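Local coordinates for protein STI-1 (Caenorhabditis elegans, PDB 4GCN), which binds the C-terminal MEEVD pentapeptide of Hsp90 and inhibits the Hsp90 ATPase, forms a complex with Hsp70 and Hsp90, and promotes longevity and thermotolerance, at residues A[10-15]-A[29-34]; A[47-52]-A[63-68]; A[85-90]-A[107-112]. All coordinates share one frame; numbering follows the deposited sequence. Where two conformers were deposited one is given.

The three contacts sample, in chain order, the antiparallel helix pairs of the three predicted TPR repeats of this N-terminal domain of the co-chaperone. Contact 1 and contact 2 have centres about 14 Å apart and touch directly: Asp-32 OD1 lies 2.7 Å from Lys-48 NZ in a salt bridge, and the Tyr-31 ring packs on Asn-47, Lys-48 and Val-51. Contact 2, near the middle of the chain, meets contact 3 about 13 Å away between centres, where Cys-65 and Ala-68 pack against Ala-85 and Ala-89. Contacts 1 and 3, about 25 Å apart between centres, do not touch, so the middle pair joins the outer two into one stack.

Contact 1 of 3, residues A[10-15]-A[29-34]; sequences AEKDLG and VHYDKA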
# COMPACT_ATOMS: atom_id res chain seq x y z
N ALA A 10 -16.13 -3.90 6.97
CA ALA A 10 -16.91 -2.86 7.59
C ALA A 10 -15.95 -1.92 8.35
O ALA A 10 -16.08 -0.72 8.27
CB ALA A 10 -18.00 -3.46 8.52
N GLU A 11 -14.99 -2.47 9.07
CA GLU A 11 -13.97 -1.64 9.68
C GLU A 11 -13.14 -0.81 8.67
O GLU A 11 -12.86 0.36 8.92
CB GLU A 11 -13.03 -2.48 10.55
CG GLU A 11 -13.62 -2.84 11.92
CD GLU A 11 -13.76 -1.62 12.85
OE1 GLU A 11 -13.11 -0.57 12.69
OE2 GLU A 11 -14.56 -1.69 13.75
N LYS A 12 -12.81 -1.40 7.53
CA LYS A 12 -12.10 -0.69 6.48
C LYS A 12 -12.91 0.53 6.03
O LYS A 12 -12.36 1.60 5.78
CB LYS A 12 -11.84 -1.63 5.28
CG LYS A 12 -11.15 -0.99 4.08
CD LYS A 12 -11.52 -1.68 2.79
CE LYS A 12 -12.96 -1.37 2.49
NZ LYS A 12 -13.20 -1.58 1.08
N ASP A 13 -14.20 0.33 5.88
CA ASP A 13 -15.08 1.41 5.42
C ASP A 13 -15.09 2.55 6.46
O ASP A 13 -15.09 3.76 6.11
CB ASP A 13 -16.46 0.86 5.09
CG ASP A 13 -16.47 0.04 3.82
OD1 ASP A 13 -15.50 0.08 3.03
OD2 ASP A 13 -17.45 -0.66 3.60
N LEU A 14 -15.04 2.19 7.74
CA LEU A 14 -14.95 3.18 8.80
C LEU A 14 -13.59 3.88 8.74
O LEU A 14 -13.45 5.11 8.95
CB LEU A 14 -15.14 2.54 10.20
CG LEU A 14 -16.53 1.89 10.46
CD1 LEU A 14 -16.64 1.37 11.89
CD2 LEU A 14 -17.66 2.87 10.21
N GLY A 15 -12.55 3.11 8.54
CA GLY A 15 -11.22 3.72 8.30
C GLY A 15 -11.17 4.73 7.13
O GLY A 15 -10.54 5.81 7.25
N VAL A 29 -6.71 3.31 13.50
CA VAL A 29 -7.49 2.51 14.51
C VAL A 29 -8.37 1.46 13.81
O VAL A 29 -8.33 0.25 14.12
CB VAL A 29 -8.35 3.42 15.41
CG1 VAL A 29 -9.48 2.63 16.10
CG2 VAL A 29 -7.48 4.12 16.47
N HIS A 30 -9.14 1.94 12.86
CA HIS A 30 -10.04 1.12 12.11
C HIS A 30 -9.37 0.14 11.18
O HIS A 30 -9.77 -1.06 11.08
CB HIS A 30 -11.01 2.02 11.38
CG HIS A 30 -12.06 2.67 12.30
ND1 HIS A 30 -12.95 1.94 13.08
CD2 HIS A 30 -12.37 4.00 12.54
CE1 HIS A 30 -13.74 2.79 13.78
NE2 HIS A 30 -13.39 4.05 13.47
N TYR A 31 -8.33 0.59 10.46
CA TYR A 31 -7.63 -0.32 9.53
C TYR A 31 -6.95 -1.39 10.34
O TYR A 31 -6.88 -2.52 9.93
CB TYR A 31 -6.63 0.44 8.64
CG TYR A 31 -7.22 1.39 7.59
CD1 TYR A 31 -8.36 1.09 6.88
CD2 TYR A 31 -6.59 2.61 7.32
CE1 TYR A 31 -8.88 1.97 5.90
CE2 TYR A 31 -7.09 3.49 6.41
CZ TYR A 31 -8.24 3.17 5.68
OH TYR A 31 -8.71 4.04 4.75
N ASP A 32 -6.48 -1.04 11.53
CA ASP A 32 -5.83 -2.02 12.42
C ASP A 32 -6.84 -3.06 12.88
O ASP A 32 -6.53 -4.24 12.95
CB ASP A 32 -5.23 -1.34 13.67
CG ASP A 32 -3.89 -0.59 13.35
OD1 ASP A 32 -3.32 -0.79 12.25
OD2 ASP A 32 -3.45 0.20 14.19
N LYS A 33 -8.04 -2.58 13.18
CA LYS A 33 -9.16 -3.45 13.52
C LYS A 33 -9.50 -4.37 12.32
O LYS A 33 -9.76 -5.56 12.50
CB LYS A 33 -10.38 -2.67 14.02
CG LYS A 33 -10.24 -2.23 15.48
CD LYS A 33 -11.54 -1.66 16.00
CE LYS A 33 -11.32 -0.74 17.19
NZ LYS A 33 -12.68 -0.36 17.64
N ALA A 34 -9.44 -3.82 11.12
CA ALA A 34 -9.66 -4.65 9.91
C ALA A 34 -8.66 -5.81 9.81
O ALA A 34 -9.04 -6.96 9.58
CB ALA A 34 -9.63 -3.79 8.65
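Glu-11 reaches from helix 3-20 across to His-30, Lys-33 and Ala-34 of helix 24-37. Its CB rests by the backbone of the second helix, 3.6 Å from His-30 O, and near the methyl of Ala-34. CG, placed beside the backbone N by a chi1 of -78°, then passes the CB of Lys-33. The bend at chi2 (-69°) brings the carboxylate nearly coplanar with the imidazole, and OE1 accepts a hydrogen bond from His-30 ND1 on its syn lone pair at a short 2.5 Å, within the ring plane. The other oxygen, OE2, lies 4.5 Å from Lys-33 NZ, too far for a salt bridge but close enough that it would probably favour a negative carboxylate. Leu-14 CB sits over the centre of one imidazole face, so the ring is held both at its edge and from above.

Deeper in the interface, Gly-15 CA lies over a face of the Tyr-31 ring, 4.1 Å from its centroid. Glycine lets the backbone come this close to the ring, whose hydroxyl is hydrogen-bonded to Asn-16. With the helix axes only 7.5 Å apart, this fits the antiparallel helical hairpin of a TPR repeat, where a small residue of the first helix packs against a large one of the second.

Contact 2 of 3, residues A[47-52]-A[63-68]; sequences NKAAVY and QFCEKA
Lys-48 NZ, at the end of a chain whose methylenes lie against Phe-64, is gripped by several groups at once: a salt bridge to Asp-32, a hydrogen bond to His-28 and a weak bond of 3.4 Å to Tyr-52 OH one helical turn along. Asp-32 and His-28 belong to helix 24-37, so the ammonium group ties two successive helix pairs together, and the carboxylate probably stabilises its positive charge.

Bends late in the lysine chain (chi3 67°) carry its CD and CE across one face of the Phe-64 ring. CD comes within 3.6 Å of Phe-64 CE2, and CE forms a CH-pi contact over the face, 3.9 Å from the ring centroid and displaced toward the rim. Lys-67, from the same helix as the phenylalanine, sets its CD over the opposite face, so the ring lies between two aliphatic chains.

Tyr-52 meets the ring differently. Its CE2 approaches Phe-64 CD1 at 3.5 Å, and that carbon lies near the plane of the tyrosine, at its edge. The two ring planes are inclined by 49°, an oblique pairing that is neither a stack nor a T. Nearer the helix axes, the methyl of Ala-49 faces both Phe-64 CB and Cys-65 SG, the latter at 3.9 Å. Cys-65 also reaches Ala-89, joining the pair to helix 79-95.

Helices 42-54 and 58-74 thus run antiparallel, 166° between their directions here, with small Ala-49 facing Phe-64 and Cys-65 of the second helix: the helical hairpin of a TPR repeat, packed between its neighbours in the superhelix.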
# COMPACT_ATOMS: atom_id res chain seq x y z
N ASN A 47 -4.21 0.36 2.34
CA ASN A 47 -4.87 1.57 2.86
C ASN A 47 -4.05 2.15 4.01
O ASN A 47 -3.87 3.32 4.10
CB ASN A 47 -6.30 1.27 3.31
CG ASN A 47 -7.28 1.07 2.16
OD1 ASN A 47 -8.46 1.03 2.40
ND2 ASN A 47 -6.81 0.97 0.95
N LYS A 48 -3.45 1.31 4.86
CA LYS A 48 -2.60 1.82 5.91
C LYS A 48 -1.34 2.53 5.37
O LYS A 48 -0.96 3.57 5.87
CB LYS A 48 -2.10 0.71 6.81
CG LYS A 48 -3.07 0.41 7.92
CD LYS A 48 -2.42 -0.30 9.06
CE LYS A 48 -1.38 0.46 9.87
NZ LYS A 48 -1.80 1.14 11.13
N ALA A 49 -0.77 1.98 4.30
CA ALA A 49 0.35 2.60 3.59
C ALA A 49 0.03 3.98 3.07
O ALA A 49 0.82 4.90 3.20
CB ALA A 49 0.87 1.65 2.48
N ALA A 50 -1.16 4.13 2.51
CA ALA A 50 -1.63 5.38 2.00
C ALA A 50 -1.77 6.42 3.11
O ALA A 50 -1.40 7.59 2.93
CB ALA A 50 -2.95 5.18 1.30
N VAL A 51 -2.28 6.02 4.26
CA VAL A 51 -2.34 6.93 5.40
C VAL A 51 -0.94 7.36 5.81
O VAL A 51 -0.69 8.55 5.98
CB VAL A 51 -3.06 6.31 6.61
CG1 VAL A 51 -3.12 7.34 7.74
CG2 VAL A 51 -4.45 5.86 6.19
N TYR A 52 -0.02 6.39 5.98
CA TYR A 52 1.34 6.72 6.38
C TYR A 52 2.01 7.69 5.41
O TYR A 52 2.67 8.58 5.84
CB TYR A 52 2.23 5.49 6.55
CG TYR A 52 1.98 4.67 7.80
CD1 TYR A 52 1.92 5.28 9.07
CD2 TYR A 52 1.80 3.29 7.73
CE1 TYR A 52 1.77 4.53 10.23
CE2 TYR A 52 1.60 2.54 8.86
CZ TYR A 52 1.56 3.16 10.09
OH TYR A 52 1.31 2.39 11.17
N GLN A 63 7.02 -0.10 4.91
CA GLN A 63 6.83 -1.32 5.71
C GLN A 63 5.49 -1.95 5.41
O GLN A 63 5.40 -3.14 5.20
CB GLN A 63 7.02 -1.04 7.22
CG GLN A 63 8.47 -0.74 7.55
CD GLN A 63 8.70 0.12 8.80
OE1 GLN A 63 7.94 0.01 9.75
NE2 GLN A 63 9.78 0.94 8.80
N PHE A 64 4.48 -1.15 5.27
CA PHE A 64 3.18 -1.70 4.94
C PHE A 64 3.02 -2.13 3.48
O PHE A 64 2.22 -3.01 3.18
CB PHE A 64 2.05 -0.81 5.48
CG PHE A 64 1.77 -1.12 6.93
CD1 PHE A 64 2.64 -0.72 7.92
CD2 PHE A 64 0.71 -1.95 7.27
CE1 PHE A 64 2.43 -1.09 9.26
CE2 PHE A 64 0.49 -2.31 8.60
CZ PHE A 64 1.35 -1.89 9.59
N CYS A 65 3.78 -1.50 2.58
CA CYS A 65 3.83 -1.95 1.20
C CYS A 65 4.46 -3.33 1.15
O CYS A 65 4.03 -4.19 0.39
CB CYS A 65 4.67 -0.97 0.37
SG CYS A 65 3.87 0.62 0.13
N GLU A 66 5.46 -3.52 1.94
CA GLU A 66 6.16 -4.80 1.99
C GLU A 66 5.21 -5.91 2.51
O GLU A 66 5.17 -7.07 2.00
CB GLU A 66 7.38 -4.69 2.91
CG GLU A 66 8.55 -3.85 2.35
CD GLU A 66 9.60 -3.42 3.44
OE1 GLU A 66 9.43 -3.70 4.64
OE2 GLU A 66 10.62 -2.82 3.10
N LYS A 67 4.49 -5.58 3.57
CA LYS A 67 3.39 -6.44 4.06
C LYS A 67 2.33 -6.74 2.95
O LYS A 67 2.01 -7.89 2.72
CB LYS A 67 2.72 -5.86 5.32
CG LYS A 67 3.49 -6.03 6.62
CD LYS A 67 2.77 -5.23 7.74
CE LYS A 67 3.47 -5.22 9.07
NZ LYS A 67 4.18 -6.50 9.37
N ALA A 68 1.86 -5.74 2.20
CA ALA A 68 0.90 -5.96 1.15
C ALA A 68 1.40 -6.97 0.12
O ALA A 68 0.68 -7.83 -0.31
CB ALA A 68 0.55 -4.60 0.47

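Contact 3 of 3, residues A[85-90]-A[107-112]; sequences AMSRAG and HRSLSE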
# COMPACT_ATOMS: atom_id res chain seq x y z
N ALA A 85 1.16 -1.61 -4.57
CA ALA A 85 1.94 -1.54 -3.35
C ALA A 85 3.37 -1.21 -3.69
O ALA A 85 4.01 -0.41 -2.99
CB ALA A 85 1.90 -2.86 -2.54
N MET A 86 3.86 -1.85 -4.74
CA MET A 86 5.24 -1.66 -5.19
C MET A 86 5.54 -0.22 -5.64
O MET A 86 6.52 0.37 -5.21
CB MET A 86 5.58 -2.68 -6.28
CG MET A 86 5.69 -4.08 -5.72
SD MET A 86 5.77 -5.23 -7.10
CE MET A 86 6.12 -6.78 -6.22
N SER A 87 4.66 0.40 -6.42
CA SER A 87 4.85 1.76 -6.85
C SER A 87 4.75 2.72 -5.67
O SER A 87 5.45 3.73 -5.63
CB SER A 87 3.81 2.16 -7.89
OG SER A 87 3.49 1.06 -8.72
N ARG A 88 3.83 2.41 -4.75
CA ARG A 88 3.67 3.27 -3.56
C ARG A 88 4.96 3.27 -2.76
O ARG A 88 5.43 4.32 -2.30
CB ARG A 88 2.49 2.84 -2.67
CG ARG A 88 2.38 3.77 -1.44
CD ARG A 88 1.06 3.76 -0.68
NE ARG A 88 -0.04 4.31 -1.48
CZ ARG A 88 -1.13 3.61 -1.79
NH1 ARG A 88 -1.25 2.32 -1.44
NH2 ARG A 88 -2.10 4.20 -2.47
N ALA A 89 5.53 2.08 -2.55
CA ALA A 89 6.81 1.98 -1.94
C ALA A 89 7.90 2.79 -2.66
O ALA A 89 8.74 3.37 -1.97
CB ALA A 89 7.28 0.49 -1.86
N GLY A 90 7.90 2.77 -4.00
CA GLY A 90 8.86 3.51 -4.74
C GLY A 90 8.75 5.00 -4.49
O GLY A 90 9.73 5.70 -4.27
N HIS A 107 10.90 -0.71 -10.66
CA HIS A 107 11.14 -1.82 -11.54
C HIS A 107 10.39 -3.09 -11.17
O HIS A 107 9.82 -3.72 -12.08
CB HIS A 107 12.61 -2.10 -11.67
CG HIS A 107 13.27 -1.24 -12.70
ND1 HIS A 107 12.90 -1.26 -14.01
CD2 HIS A 107 14.31 -0.34 -12.60
CE1 HIS A 107 13.72 -0.42 -14.72
NE2 HIS A 107 14.56 0.16 -13.86
N ARG A 108 10.37 -3.47 -9.87
CA ARG A 108 9.42 -4.49 -9.36
C ARG A 108 7.98 -4.25 -9.75
O ARG A 108 7.32 -5.13 -10.34
CB ARG A 108 9.60 -4.69 -7.89
CG ARG A 108 10.90 -5.45 -7.62
CD ARG A 108 11.29 -5.52 -6.17
NE ARG A 108 10.43 -6.52 -5.50
CZ ARG A 108 10.07 -6.47 -4.22
NH1 ARG A 108 10.55 -5.52 -3.43
NH2 ARG A 108 9.28 -7.40 -3.68
N SER A 109 7.53 -3.00 -9.57
CA SER A 109 6.21 -2.72 -9.82
C SER A 109 5.87 -2.87 -11.29
O SER A 109 4.83 -3.42 -11.63
CB SER A 109 5.89 -1.29 -9.39
OG SER A 109 4.56 -0.99 -9.73
N LEU A 110 6.74 -2.39 -12.18
CA LEU A 110 6.48 -2.46 -13.59
C LEU A 110 6.47 -3.89 -14.07
O LEU A 110 5.74 -4.27 -15.00
CB LEU A 110 7.57 -1.71 -14.37
CG LEU A 110 7.48 -0.21 -14.26
CD1 LEU A 110 8.66 0.44 -14.97
CD2 LEU A 110 6.14 0.21 -14.92
N SER A 111 7.30 -4.70 -13.48
CA SER A 111 7.35 -6.12 -13.87
C SER A 111 6.08 -6.82 -13.38
O SER A 111 5.62 -7.79 -13.97
CB SER A 111 8.63 -6.81 -13.25
OG SER A 111 9.87 -6.40 -13.84
N GLU A 112 5.54 -6.39 -12.27
CA GLU A 112 4.28 -6.95 -11.78
C GLU A 112 3.07 -6.55 -12.71
O GLU A 112 2.22 -7.39 -13.07
CB GLU A 112 4.04 -6.46 -10.35
CG GLU A 112 3.11 -7.32 -9.49
CD GLU A 112 3.70 -8.64 -9.03
OE1 GLU A 112 2.90 -9.52 -8.57
OE2 GLU A 112 4.91 -8.80 -9.08
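Met-86 lays its whole side chain against helix 99-112. Its CB presses on Ser-109 CB at 3.4 Å, tighter than usual van der Waals contact, at the place where the two backbones come nearest. With chi1 at -71° and the rest of the chain extended, the thioether then runs on across Arg-108 and Glu-112, meeting both side chains at about a right angle. SD lies 3.6 Å from Arg-108 C, and the terminal CE reaches Glu-112 OE2 at 3.7 Å. CB and CG of Glu-112 flank the sulfur, and a bend at chi2 (72°) stands the carboxylate by the methyl; OE2 also has a long, weak ion pair with Arg-73. An alanine in place of Met-86 would keep the CB contact but would probably open a gap beside the Arg-108 backbone and take away part of the cover of Glu-112.

Beside the methionine, Ser-109 turns OG anti to its own nitrogen (chi1 177°), toward Ser-87 OG 2.5 Å away. Ser-87 was modelled in two conformers, so this short bond is somewhat doubtful as a constant feature. Both hydroxyls also bond to Ala-83 O.

The chemistry is therefore mixed: a patch lined by an apolar thioether, which takes the largest share of the interface, lies next to a pair of hydroxyls gathered at one backbone carbonyl, where the link between the two serines remains the less certain part.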